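Local coordinates for protein alkyl hydroperoxide reductase AhpD (Deinococcus radiodurans R1, PDB 6K40) that probably reduces peroxides in antioxidant defence, as an all-helical AhpD-like protein with likely peroxiredoxin activity, at residues E80-V85 against Q130-Y135; A134-L139 against Q169-F174; V84-L89 against K138-P143; A101-F106 against V111-V116; S126-A131 against A157-E162. All blocks are in the same frame, centred on the assembly; numbering follows the deposited sequence.

Contact 1: E80-V85 against Q130-Y135; sequences ELLAVV and QAMCAY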
# COMPACT_ATOMS: atom_id res chain seq x y z
N GLU A 80 9.37 -1.57 -12.60
CA GLU A 80 8.24 -1.88 -11.73
C GLU A 80 8.47 -1.36 -10.32
O GLU A 80 7.51 -1.00 -9.64
CB GLU A 80 7.97 -3.38 -11.71
CG GLU A 80 7.61 -3.97 -13.08
CD GLU A 80 6.41 -3.30 -13.74
OE1 GLU A 80 5.56 -2.73 -13.01
OE2 GLU A 80 6.31 -3.35 -14.98
N LEU A 81 9.72 -1.30 -9.87
CA LEU A 81 10.02 -0.69 -8.58
C LEU A 81 9.61 0.78 -8.58
O LEU A 81 8.91 1.26 -7.67
CB LEU A 81 11.51 -0.84 -8.26
CG LEU A 81 12.06 -0.24 -6.97
CD1 LEU A 81 11.60 -1.05 -5.78
CD2 LEU A 81 13.58 -0.20 -7.02
N LEU A 82 10.02 1.51 -9.63
CA LEU A 82 9.61 2.90 -9.77
C LEU A 82 8.08 3.02 -9.83
O LEU A 82 7.49 3.88 -9.16
CB LEU A 82 10.25 3.50 -11.02
CG LEU A 82 11.78 3.58 -11.01
CD1 LEU A 82 12.31 4.06 -12.36
CD2 LEU A 82 12.26 4.48 -9.89
N ALA A 83 7.44 2.17 -10.63
CA ALA A 83 5.99 2.20 -10.77
C ALA A 83 5.30 2.01 -9.43
O ALA A 83 4.35 2.73 -9.10
CB ALA A 83 5.55 1.12 -11.75
N VAL A 84 5.76 1.04 -8.65
CA VAL A 84 5.13 0.73 -7.37
C VAL A 84 5.30 1.88 -6.40
O VAL A 84 4.35 2.28 -5.71
CB VAL A 84 5.71 -0.59 -6.82
CG1 VAL A 84 5.41 -0.72 -5.34
CG2 VAL A 84 5.15 -1.78 -7.59
N VAL A 85 6.50 2.47 -6.34
CA VAL A 85 6.72 3.60 -5.44
C VAL A 85 5.80 4.76 -5.80
O VAL A 85 5.11 5.32 -4.94
CB VAL A 85 8.20 4.03 -5.45
CG1 VAL A 85 8.36 5.39 -4.78
CG2 VAL A 85 9.06 2.98 -4.77
N GLN A 130 17.74 2.34 -3.51
CA GLN A 130 17.47 3.45 -2.60
C GLN A 130 17.54 4.78 -3.32
O GLN A 130 16.66 5.64 -3.16
CB GLN A 130 18.45 3.43 -1.43
CG GLN A 130 18.23 2.31 -0.45
CD GLN A 130 19.29 2.28 0.63
OE1 GLN A 130 19.52 3.27 1.32
NE2 GLN A 130 19.96 1.14 0.76
N ALA A 131 18.59 4.99 -4.12
CA ALA A 131 18.72 6.24 -4.86
C ALA A 131 17.56 6.42 -5.82
O ALA A 131 16.97 7.51 -5.92
CB ALA A 131 20.05 6.27 -5.61
N MET A 132 17.21 5.36 -6.56
CA MET A 132 16.11 5.46 -7.52
C MET A 132 14.79 5.74 -6.81
O MET A 132 13.98 6.53 -7.31
CB MET A 132 16.03 4.18 -8.35
CG MET A 132 17.18 4.02 -9.33
SD MET A 132 17.15 2.49 -10.27
CE MET A 132 15.85 2.86 -11.46
N CYS A 133 14.57 5.15 -5.64
CA CYS A 133 13.30 5.34 -4.94
C CYS A 133 13.22 6.74 -4.33
O CYS A 133 12.16 7.37 -4.38
CB CYS A 133 13.13 4.28 -3.85
SG CYS A 133 12.73 2.61 -4.44
N ALA A 134 14.33 7.24 -3.79
CA ALA A 134 14.34 8.61 -3.28
C ALA A 134 14.11 9.61 -4.40
O ALA A 134 13.35 10.57 -4.24
CB ALA A 134 15.67 8.90 -2.58
N TYR A 135 14.74 9.39 -5.56
CA TYR A 135 14.53 10.27 -6.70
C TYR A 135 13.08 10.22 -7.17
O TYR A 135 12.47 11.26 -7.47
CB TYR A 135 15.48 9.91 -7.83
CG TYR A 135 15.57 10.96 -8.91
CD1 TYR A 135 16.47 12.02 -8.80
CD2 TYR A 135 14.75 10.91 -10.03
CE1 TYR A 135 16.55 12.99 -9.79
CE2 TYR A 135 14.82 11.87 -11.02
CZ TYR A 135 15.72 12.91 -10.89
OH TYR A 135 15.79 13.87 -11.87

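Contact 2: A134-L139 against Q169-F174; sequences AYAEKL and QVIAMF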
# COMPACT_ATOMS: atom_id res chain seq x y z
N ALA A 134 14.33 7.24 -3.79
CA ALA A 134 14.34 8.61 -3.28
C ALA A 134 14.11 9.61 -4.40
O ALA A 134 13.35 10.57 -4.24
CB ALA A 134 15.67 8.90 -2.58
N TYR A 135 14.74 9.39 -5.56
CA TYR A 135 14.53 10.27 -6.70
C TYR A 135 13.08 10.22 -7.17
O TYR A 135 12.47 11.26 -7.47
CB TYR A 135 15.48 9.91 -7.83
CG TYR A 135 15.57 10.96 -8.91
CD1 TYR A 135 16.47 12.02 -8.80
CD2 TYR A 135 14.75 10.91 -10.03
CE1 TYR A 135 16.55 12.99 -9.79
CE2 TYR A 135 14.82 11.87 -11.02
CZ TYR A 135 15.72 12.91 -10.89
OH TYR A 135 15.79 13.87 -11.87
N ALA A 136 12.51 9.01 -7.26
CA ALA A 136 11.12 8.88 -7.68
C ALA A 136 10.19 9.60 -6.72
O ALA A 136 9.25 10.30 -7.14
CB ALA A 136 10.74 7.40 -7.79
N GLU A 137 10.43 9.46 -5.41
CA GLU A 137 9.58 10.11 -4.43
C GLU A 137 9.68 11.63 -4.54
O GLU A 137 8.66 12.33 -4.50
CB GLU A 137 9.95 9.65 -3.02
CG GLU A 137 9.17 10.37 -1.93
CD GLU A 137 8.89 9.48 -0.74
OE1 GLU A 137 9.03 8.25 -0.86
OE2 GLU A 137 8.51 10.02 0.32
N LYS A 138 10.90 12.15 -4.69
CA LYS A 138 11.04 13.60 -4.81
C LYS A 138 10.37 14.12 -6.07
O LYS A 138 9.67 15.14 -6.04
CB LYS A 138 12.51 14.01 -4.78
CG LYS A 138 12.70 15.47 -4.39
CD LYS A 138 14.07 16.01 -4.77
CE LYS A 138 14.04 17.54 -4.79
NZ LYS A 138 15.37 18.15 -4.55
N LEU A 139 10.55 13.42 -7.20
CA LEU A 139 9.96 13.88 -8.46
C LEU A 139 8.44 13.77 -8.44
O LEU A 139 7.76 14.56 -9.11
CB LEU A 139 10.54 13.09 -9.63
CG LEU A 139 10.18 13.56 -11.04
CD1 LEU A 139 10.50 15.03 -11.23
CD2 LEU A 139 10.88 12.72 -12.09
N GLN A 169 11.46 9.32 -17.38
CA GLN A 169 10.26 9.07 -18.17
C GLN A 169 9.30 8.14 -17.45
O GLN A 169 8.09 8.36 -17.47
CB GLN A 169 10.65 8.49 -19.53
CG GLN A 169 10.69 9.49 -20.66
CD GLN A 169 11.30 8.90 -21.91
OE1 GLN A 169 10.72 8.99 -22.99
NE2 GLN A 169 12.47 8.30 -21.77
N VAL A 170 9.82 7.08 -16.82
CA VAL A 170 8.95 6.12 -16.15
C VAL A 170 8.25 6.77 -14.96
O VAL A 170 7.04 6.61 -14.76
CB VAL A 170 9.75 4.87 -15.74
CG1 VAL A 170 8.94 4.00 -14.79
CG2 VAL A 170 10.15 4.09 -16.98
N ILE A 171 9.00 7.51 -14.14
CA ILE A 171 8.41 8.18 -12.98
C ILE A 171 7.31 9.13 -13.43
O ILE A 171 6.20 9.14 -12.88
CB ILE A 171 9.49 8.90 -12.16
CG1 ILE A 171 10.45 7.89 -11.53
CG2 ILE A 171 8.84 9.78 -11.09
CD1 ILE A 171 11.82 8.47 -11.21
N ALA A 172 7.59 9.94 -14.45
CA ALA A 172 6.60 10.91 -14.91
C ALA A 172 5.41 10.22 -15.57
O ALA A 172 4.26 10.65 -15.41
CB ALA A 172 7.28 11.91 -15.85
N MET A 173 5.66 9.12 -16.29
CA MET A 173 4.59 8.39 -16.95
C MET A 173 3.66 7.75 -15.93
O MET A 173 2.45 7.65 -16.17
CB MET A 173 5.18 7.33 -17.88
CG MET A 173 4.19 6.36 -18.50
SD MET A 173 2.79 7.13 -19.35
CE MET A 173 3.60 8.35 -20.36
N PHE A 174 4.18 7.33 -14.79
CA PHE A 174 3.27 6.79 -13.79
C PHE A 174 2.59 7.90 -13.01
O PHE A 174 1.45 7.73 -12.58
CB PHE A 174 4.00 5.81 -12.88
CG PHE A 174 4.10 4.44 -13.49
CD1 PHE A 174 3.01 3.60 -13.48
CD2 PHE A 174 5.25 4.04 -14.14
CE1 PHE A 174 3.07 2.35 -14.07
CE2 PHE A 174 5.33 2.80 -14.73
CZ PHE A 174 4.23 1.95 -14.70

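Contact 3: V84-L89 against K138-P143; sequences VVVSGL and KLTLRP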
# COMPACT_ATOMS: atom_id res chain seq x y z
N VAL A 84 5.76 1.04 -8.65
CA VAL A 84 5.13 0.73 -7.37
C VAL A 84 5.30 1.88 -6.40
O VAL A 84 4.35 2.28 -5.71
CB VAL A 84 5.71 -0.59 -6.82
CG1 VAL A 84 5.41 -0.72 -5.34
CG2 VAL A 84 5.15 -1.78 -7.59
N VAL A 85 6.50 2.47 -6.34
CA VAL A 85 6.72 3.60 -5.44
C VAL A 85 5.80 4.76 -5.80
O VAL A 85 5.11 5.32 -4.94
CB VAL A 85 8.20 4.03 -5.45
CG1 VAL A 85 8.36 5.39 -4.78
CG2 VAL A 85 9.06 2.98 -4.77
N VAL A 86 5.76 5.11 -7.09
CA VAL A 86 4.96 6.25 -7.52
C VAL A 86 3.48 6.00 -7.27
O VAL A 86 2.75 6.88 -6.80
CB VAL A 86 5.25 6.57 -9.00
CG1 VAL A 86 4.35 7.70 -9.48
CG2 VAL A 86 6.71 6.93 -9.18
N SER A 87 3.00 4.79 -7.59
CA SER A 87 1.59 4.49 -7.43
C SER A 87 1.18 4.47 -5.96
O SER A 87 0.07 4.88 -5.62
CB SER A 87 1.28 3.15 -8.09
OG SER A 87 1.61 3.21 -9.47
N GLY A 88 2.08 4.03 -5.07
CA GLY A 88 1.80 4.13 -3.65
C GLY A 88 1.73 5.57 -3.18
O GLY A 88 0.88 5.93 -2.37
N LEU A 89 2.63 6.42 -3.70
CA LEU A 89 2.63 7.82 -3.30
C LEU A 89 1.36 8.53 -3.76
O LEU A 89 0.75 9.28 -2.99
CB LEU A 89 3.86 8.52 -3.86
CG LEU A 89 5.16 8.17 -3.15
CD1 LEU A 89 6.33 8.84 -3.86
CD2 LEU A 89 5.09 8.59 -1.69
N LYS A 138 10.90 12.15 -4.69
CA LYS A 138 11.04 13.60 -4.81
C LYS A 138 10.37 14.12 -6.07
O LYS A 138 9.67 15.14 -6.04
CB LYS A 138 12.51 14.01 -4.78
CG LYS A 138 12.70 15.47 -4.39
CD LYS A 138 14.07 16.01 -4.77
CE LYS A 138 14.04 17.54 -4.79
NZ LYS A 138 15.37 18.15 -4.55
N LEU A 139 10.55 13.42 -7.20
CA LEU A 139 9.96 13.88 -8.46
C LEU A 139 8.44 13.77 -8.44
O LEU A 139 7.76 14.56 -9.11
CB LEU A 139 10.54 13.09 -9.63
CG LEU A 139 10.18 13.56 -11.04
CD1 LEU A 139 10.50 15.03 -11.23
CD2 LEU A 139 10.88 12.72 -12.09
N THR A 140 7.89 12.82 -7.68
CA THR A 140 6.44 12.70 -7.58
C THR A 140 5.86 13.77 -6.65
O THR A 140 4.85 14.39 -6.99
CB THR A 140 6.06 11.31 -7.08
OG1 THR A 140 6.52 10.32 -8.01
CG2 THR A 140 4.54 11.19 -6.93
N LEU A 141 6.48 13.99 -5.50
CA LEU A 141 5.88 14.84 -4.48
C LEU A 141 6.29 16.30 -4.59
O LEU A 141 5.49 17.19 -4.27
CB LEU A 141 6.23 14.32 -3.09
CG LEU A 141 5.71 12.93 -2.73
CD1 LEU A 141 6.10 12.56 -1.31
CD2 LEU A 141 4.20 12.87 -2.91
N ARG A 142 7.50 16.59 -5.06
CA ARG A 142 8.02 17.96 -5.11
C ARG A 142 8.69 18.23 -6.46
O ARG A 142 9.89 18.52 -6.52
CB ARG A 142 9.01 18.20 -3.96
CG ARG A 142 8.39 18.13 -2.58
CD ARG A 142 9.45 18.18 -1.49
NE ARG A 142 10.17 16.92 -1.36
CZ ARG A 142 11.50 16.81 -1.35
NH1 ARG A 142 12.25 17.89 -1.48
NH2 ARG A 142 12.07 15.62 -1.22
N PRO A 143 7.93 18.16 -7.56
CA PRO A 143 8.56 18.35 -8.88
C PRO A 143 9.21 19.71 -9.06
O PRO A 143 10.18 19.82 -9.83
CB PRO A 143 7.39 18.15 -9.85
CG PRO A 143 6.18 18.47 -9.05
CD PRO A 143 6.48 17.97 -7.67

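Contact 4: A101-F106 against V111-V116; sequences AALREF and VKADAV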
# COMPACT_ATOMS: atom_id res chain seq x y z
N ALA A 101 1.83 -6.63 -8.71
CA ALA A 101 1.92 -7.97 -9.27
C ALA A 101 3.14 -8.09 -10.18
O ALA A 101 3.90 -9.06 -10.10
CB ALA A 101 0.64 -8.31 -10.03
N ALA A 102 3.34 -7.09 -11.04
CA ALA A 102 4.49 -7.12 -11.95
C ALA A 102 5.81 -7.12 -11.19
O ALA A 102 6.75 -7.82 -11.56
CB ALA A 102 4.42 -5.95 -12.92
N LEU A 103 5.90 -6.32 -10.12
CA LEU A 103 7.13 -6.27 -9.34
C LEU A 103 7.37 -7.57 -8.59
O LEU A 103 8.51 -8.04 -8.50
CB LEU A 103 7.10 -5.08 -8.37
CG LEU A 103 8.30 -4.96 -7.43
CD1 LEU A 103 9.60 -4.93 -8.21
CD2 LEU A 103 8.16 -3.72 -6.56
N ARG A 104 6.31 -8.17 -8.04
CA ARG A 104 6.44 -9.48 -7.42
C ARG A 104 6.96 -10.51 -8.42
O ARG A 104 7.82 -11.34 -8.09
CB ARG A 104 5.10 -9.94 -6.85
CG ARG A 104 4.66 -9.22 -5.60
CD ARG A 104 3.54 -9.98 -4.90
NE ARG A 104 2.37 -10.18 -5.76
CZ ARG A 104 1.39 -9.30 -5.90
NH1 ARG A 104 1.42 -8.15 -5.23
NH2 ARG A 104 0.37 -9.56 -6.70
N GLU A 105 6.46 -10.46 -9.66
CA GLU A 105 6.90 -11.40 -10.67
C GLU A 105 8.37 -11.19 -11.03
O GLU A 105 9.17 -12.13 -11.00
CB GLU A 105 6.02 -11.29 -11.92
CG GLU A 105 6.34 -12.30 -13.01
CD GLU A 105 5.63 -11.99 -14.31
OE1 GLU A 105 4.67 -11.19 -14.30
OE2 GLU A 105 6.03 -12.55 -15.36
N PHE A 106 8.74 -9.95 -11.36
CA PHE A 106 10.08 -9.70 -11.89
C PHE A 106 11.15 -9.75 -10.81
O PHE A 106 12.31 -10.09 -11.10
CB PHE A 106 10.13 -8.34 -12.60
CG PHE A 106 9.40 -8.32 -13.91
CD1 PHE A 106 9.72 -9.21 -14.91
CD2 PHE A 106 8.38 -7.40 -14.14
CE1 PHE A 106 9.04 -9.20 -16.12
CE2 PHE A 106 7.70 -7.38 -15.34
CZ PHE A 106 8.03 -8.27 -16.33
N VAL A 111 8.02 -10.00 -0.29
CA VAL A 111 8.21 -9.18 0.90
C VAL A 111 8.73 -7.81 0.51
O VAL A 111 8.24 -6.77 0.99
CB VAL A 111 9.16 -9.89 1.88
CG1 VAL A 111 9.81 -8.88 2.83
CG2 VAL A 111 8.42 -10.98 2.65
N LYS A 112 9.73 -7.77 -0.37
CA LYS A 112 10.30 -6.51 -0.84
C LYS A 112 9.26 -5.68 -1.58
O LYS A 112 9.19 -4.46 -1.41
CB LYS A 112 11.51 -6.80 -1.72
CG LYS A 112 12.11 -5.60 -2.42
CD LYS A 112 13.12 -6.10 -3.44
CE LYS A 112 13.90 -4.97 -4.09
NZ LYS A 112 14.73 -5.48 -5.21
N ALA A 113 8.44 -6.33 -2.42
CA ALA A 113 7.41 -5.59 -3.15
C ALA A 113 6.39 -4.98 -2.20
O ALA A 113 6.03 -3.80 -2.32
CB ALA A 113 6.73 -6.51 -4.16
N ASP A 114 5.93 -5.77 -1.23
CA ASP A 114 4.97 -5.26 -0.25
C ASP A 114 5.55 -4.10 0.55
O ASP A 114 4.87 -3.11 0.80
CB ASP A 114 4.53 -6.38 0.70
CG ASP A 114 3.72 -7.46 0.01
OD1 ASP A 114 3.26 -7.22 -1.13
OD2 ASP A 114 3.54 -8.54 0.61
N ALA A 115 6.82 -4.21 0.94
CA ALA A 115 7.44 -3.14 1.72
C ALA A 115 7.60 -1.87 0.89
O ALA A 115 7.27 -0.78 1.34
CB ALA A 115 8.79 -3.60 2.27
N VAL A 116 8.10 -2.02 -0.34
CA VAL A 116 8.34 -0.86 -1.19
C VAL A 116 7.03 -0.18 -1.57
O VAL A 116 6.99 1.05 -1.74
CB VAL A 116 9.14 -1.30 -2.44
CG1 VAL A 116 8.87 -0.39 -3.62
CG2 VAL A 116 10.62 -1.34 -2.13
O HOH W 1 3.20 -6.40 -3.88

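Contact 5: S126-A131 against A157-E162; sequences SEREQA and AGLSDE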
# COMPACT_ATOMS: atom_id res chain seq x y z
N SER A 126 19.01 -2.28 -2.31
CA SER A 126 20.38 -1.95 -2.65
C SER A 126 20.56 -0.43 -2.64
O SER A 126 19.61 0.34 -2.52
CB SER A 126 20.74 -2.51 -4.03
OG SER A 126 20.12 -1.76 -5.06
N GLU A 127 21.81 0.02 -2.81
CA GLU A 127 22.04 1.46 -2.76
C GLU A 127 21.48 2.11 -4.02
O GLU A 127 20.97 3.24 -3.98
CB GLU A 127 23.53 1.76 -2.65
CG GLU A 127 24.12 1.86 -1.26
CD GLU A 127 25.57 1.47 -1.29
OE1 GLU A 127 26.30 1.74 -0.31
OE2 GLU A 127 25.96 0.85 -2.30
N ARG A 128 21.52 1.38 -5.14
CA ARG A 128 20.94 1.89 -6.37
C ARG A 128 19.42 1.96 -6.26
O ARG A 128 18.81 2.95 -6.69
CB ARG A 128 21.35 1.01 -7.54
CG ARG A 128 20.55 1.24 -8.80
CD ARG A 128 20.84 0.17 -9.81
NE ARG A 128 21.94 0.55 -10.69
CZ ARG A 128 21.82 0.67 -12.01
NH1 ARG A 128 20.65 0.43 -12.58
NH2 ARG A 128 22.87 1.02 -12.74
N GLU A 129 18.80 0.94 -5.67
CA GLU A 129 17.35 0.97 -5.49
C GLU A 129 16.95 2.10 -4.55
O GLU A 129 15.94 2.77 -4.78
CB GLU A 129 16.86 -0.37 -4.95
CG GLU A 129 16.98 -1.52 -5.94
CD GLU A 129 16.80 -2.88 -5.30
OE1 GLU A 129 17.13 -3.03 -4.10
OE2 GLU A 129 16.34 -3.81 -5.99
N GLN A 130 17.74 2.34 -3.51
CA GLN A 130 17.47 3.45 -2.60
C GLN A 130 17.54 4.78 -3.32
O GLN A 130 16.66 5.64 -3.16
CB GLN A 130 18.45 3.43 -1.43
CG GLN A 130 18.23 2.31 -0.45
CD GLN A 130 19.29 2.28 0.63
OE1 GLN A 130 19.52 3.27 1.32
NE2 GLN A 130 19.96 1.14 0.76
N ALA A 131 18.59 4.99 -4.12
CA ALA A 131 18.72 6.24 -4.86
C ALA A 131 17.56 6.42 -5.82
O ALA A 131 16.97 7.51 -5.92
CB ALA A 131 20.05 6.27 -5.61
N ALA A 157 25.21 5.28 -8.63
CA ALA A 157 24.72 3.91 -8.76
C ALA A 157 24.99 3.31 -10.13
O ALA A 157 24.53 2.19 -10.40
CB ALA A 157 23.22 3.87 -8.46
N GLY A 158 25.70 4.01 -11.01
CA GLY A 158 26.05 3.46 -12.30
C GLY A 158 25.04 3.64 -13.41
O GLY A 158 25.11 2.92 -14.41
N LEU A 159 24.10 4.57 -13.27
CA LEU A 159 23.09 4.79 -14.30
C LEU A 159 23.64 5.72 -15.38
O LEU A 159 24.08 6.84 -15.08
CB LEU A 159 21.82 5.37 -13.69
CG LEU A 159 20.82 4.36 -13.13
CD1 LEU A 159 21.10 4.07 -11.66
CD2 LEU A 159 19.40 4.85 -13.31
N SER A 160 23.62 5.25 -16.62
CA SER A 160 24.00 6.09 -17.74
C SER A 160 22.96 7.19 -17.94
O SER A 160 21.86 7.16 -17.38
CB SER A 160 24.17 5.26 -19.01
OG SER A 160 22.92 4.75 -19.44
N ASP A 161 23.32 8.17 -18.77
CA ASP A 161 22.39 9.25 -19.09
C ASP A 161 21.13 8.70 -19.77
O ASP A 161 20.02 9.18 -19.50
CB ASP A 161 23.07 10.29 -19.98
CG ASP A 161 24.02 11.18 -19.20
OD1 ASP A 161 24.30 10.86 -18.02
OD2 ASP A 161 24.49 12.19 -19.76
N GLU A 162 21.29 7.70 -20.62
CA GLU A 162 20.13 7.07 -21.25
C GLU A 162 19.24 6.40 -20.21
O GLU A 162 18.01 6.52 -20.25
CB GLU A 162 20.59 6.07 -22.31
CG GLU A 162 21.18 6.72 -23.57
CD GLU A 162 22.63 7.15 -23.40
OE1 GLU A 162 23.28 6.71 -22.43
OE2 GLU A 162 23.12 7.94 -24.24

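Contact 1: E80-V85 against Q130-Y135
Cys133 SG is the heteroatom on which the contact turns; across the segments it meets carbon alone, and no hydrogen bond joins 80-85 to 130-135. Val85 presents its CG2 branch to the sulfur at 3.7 Å. Leu81 comes up one turn earlier, with CG and CD2 each 3.9 Å from Cys133 SG. CG of Leu81, anti to the backbone nitrogen (chi1 179°), brings the branch point and both methyls alongside the sulfur. Leu82 takes the neighbouring position and splits its two methyls. CD1 meets the end of Met132, 3.8 Å from CE, and CD2 rests on the Met132 backbone, 3.7 Å from its carbonyl O. The two side chains meet at about a right angle, with the methionine bent at its last torsion so that CE turns to the leucine. The short helical segments run in broadly the same direction, inclined by 38° with axes 9.8 Å apart. Val116 of helix 110-118 adds to the packing on Leu81 and Val85, and Val170 of helix 161-184 touches Leu82. On the same segment as Leu81, Glu80 OE1 hydrogen-bonds His99, a pair consistent with the Glu-His relay of AhpD. The buried, oblique pairing of helices 76-90 and 127-141 belongs to the all-helical core of the AhpD-like fold.

Contact 2: A134-L139 against Q169-F174
The Tyr135 ring meets Ile171 at its edge: CD1 of the isoleucine lies in the ring plane, 4.0 Å from Tyr135 CD2, and the two side chains cross at about a right angle. The ring's other neighbours include Leu151 and Leu154 of helix 151-156. This is helix-on-helix packing of the AhpD-like fold, where segments 134-139 and 169-174, on helices 127-141 and 161-184, are inclined at 43° and their axes stay 10.0 Å apart. Ile171 carries the contact from its side, pushing into the groove beside Tyr135, Ala136 and Leu139. Its longer branch goes to the alanine, where the lack of a bulky side chain admits CD1 to 3.6 Å from Ala136 CA. CG1 lies alongside as well, 3.8 Å from Ala136 CB. The hydrophobic link continues to helix 76-90, since Leu82 also touches Ala136. On the same helix as Ala136, Glu137, whose CB points away from 169-174, forms salt bridges with Arg121 and with Arg91 of the second subunit, so the helix serves the core and the dimer interface together. The short branch of Ile171, anti to its backbone nitrogen, points to the last turn of 134-139 and places CG2 3.7 Å from Leu139 CD2.

Contact 3: V84-L89 against K138-P143
Val86 and Thr140 bring helices 76-90 and 127-141 to a CA separation of 6.6 Å just before the second helix ends, its chain leaving helical geometry at Arg142. This is the C-terminal end of a helix pair in the AhpD-like fold, and no hydrogen bond joins the two segments. Thr140 sits across from the valine with its hydroxyl forward: OG1 lies 3.6 Å from Val86 CG2 and 3.7 Å from Val86 CG1. The polar atom is nonetheless provided for, being hydrogen-bonded to Ala136 O in the preceding turn and to Asn175 ND2 of helix 161-184. The torsion that sets OG1 beside its own backbone nitrogen (chi1 -61°) lets it turn back to that carbonyl. The valine methyls thus lie against a hydroxyl whose polar bonds go elsewhere. Leu89, one turn on from Val86, touches the carbon side of the threonine, with CD1 4.1 Å from Thr140 CB and CB 4.1 Å from Thr140 CG2. Arg91 of the second subunit also packs on Leu89, so the contact borders the dimer interface. Nearer solvent, the exposed Leu141 meets Leu89 at about a right angle, methyl to methyl, with CD1 of Leu141 4.1 Å from CD2 of Leu89.

Contact 4: A101-F106 against V111-V116
Apolar contact centres on Ala113, whose CB projects from 111-116 between two side chains of 101-106. Leu103 reaches it with CG at 3.9 Å from Ala113 CB, its fork carried forward by CG standing anti to the backbone nitrogen (chi1 176°). Arg104 adds the aliphatic root of its chain, with CG 3.7 Å from Ala113 CB. Val116 makes a looser touch one turn along, its CG1 4.5 Å from Leu103 CD2. The small alanine allows a close approach, with local helix axes 9.0 Å apart. Helices 93-107 and 110-118 form a roughly antiparallel alpha-hairpin closed by a very short turn; the two short segments run at 146° to each other. The polar interaction runs through water. Arg104 bends at its third torsion (chi3 -58°), bringing the guanidinium back along its own helix with Ala101 CA against one face, offset from its centre. A water lies at the edge of that group, in its plane, accepting from Arg104 NH1 at 2.8 Å. The same water donates to Asp114 OD1 at 2.9 Å, bridging charges that stand 4.6 Å apart between Arg104 NH1 and Asp114 OD1, too far for a direct salt bridge. Both groups have second partners: Arg104 NH2 bonds Gln195 O near the C-terminus, and Asp114 OD2 bonds His193 ND1 of the second subunit.

Contact 5: S126-A131 against A157-E162
The close-packed part of this contact is Arg128 against Ala157 and Leu159. The two beta carbons, CB of Arg128 and CB of Ala157, are only 3.5 Å apart, and the arginine chain continues past the alanine before bending at its third torsion (chi3 -91°). That bend turns NE and NH2 together onto a single acceptor: each nitrogen, Arg128 NE and Arg128 NH2, lies 3.1 Å from Ala157 O. The bonds are far from straight (141° and 138° at the hydrogens), and both donors approach from the same face of the carbonyl, tilted out of its plane. Leu159 closes over the guanidinium, with CD1 3.5 Å above its plane and over the centre. Arg128 NH1 turns elsewhere, to a salt bridge with Glu78. The contact loosens toward the exposed Gly158, whose O is 3.4 Å from Arg128 NH2 at an angle too poor for a hydrogen bond. Away from the contact, the exposed Ser126 forms a capping box with Glu129: Ser126 OG accepts from Glu129 N at 3.1 Å and Ser126 N donates to Glu129 OE1 at 2.7 Å. Gly158, with positive phi, completes a Schellman motif ending helix 151-156, and Ser160 N-caps the next helix at Ala163 N. Arg128 thus ties the first turn of helix 127-141 to the linker between helices 151-156 and 161-184.

Helix 127-141 is common to contacts 1, 2, 3 and 5, which sample it from its first turn to its last. Contacts 1 and 3 pair it with helix 76-90; contact 2 sets it against helix 161-184, and contact 5 reaches the linker just before that helix. Contact 1 is fully buried and apolar; contacts 2 and 3 are partly buried, and Leu82 CD2 bridges contacts 1 and 2 by packing on Ala136 CB. Contact 4, also buried, is nested within the chain loop closed by contact 1, and Val116 joins them. Direct cross-segment hydrogen bonds appear only in contact 5, partly buried and nearer the surface, its centre about 19 Å from the chain centre, whereas contact 4 uses water.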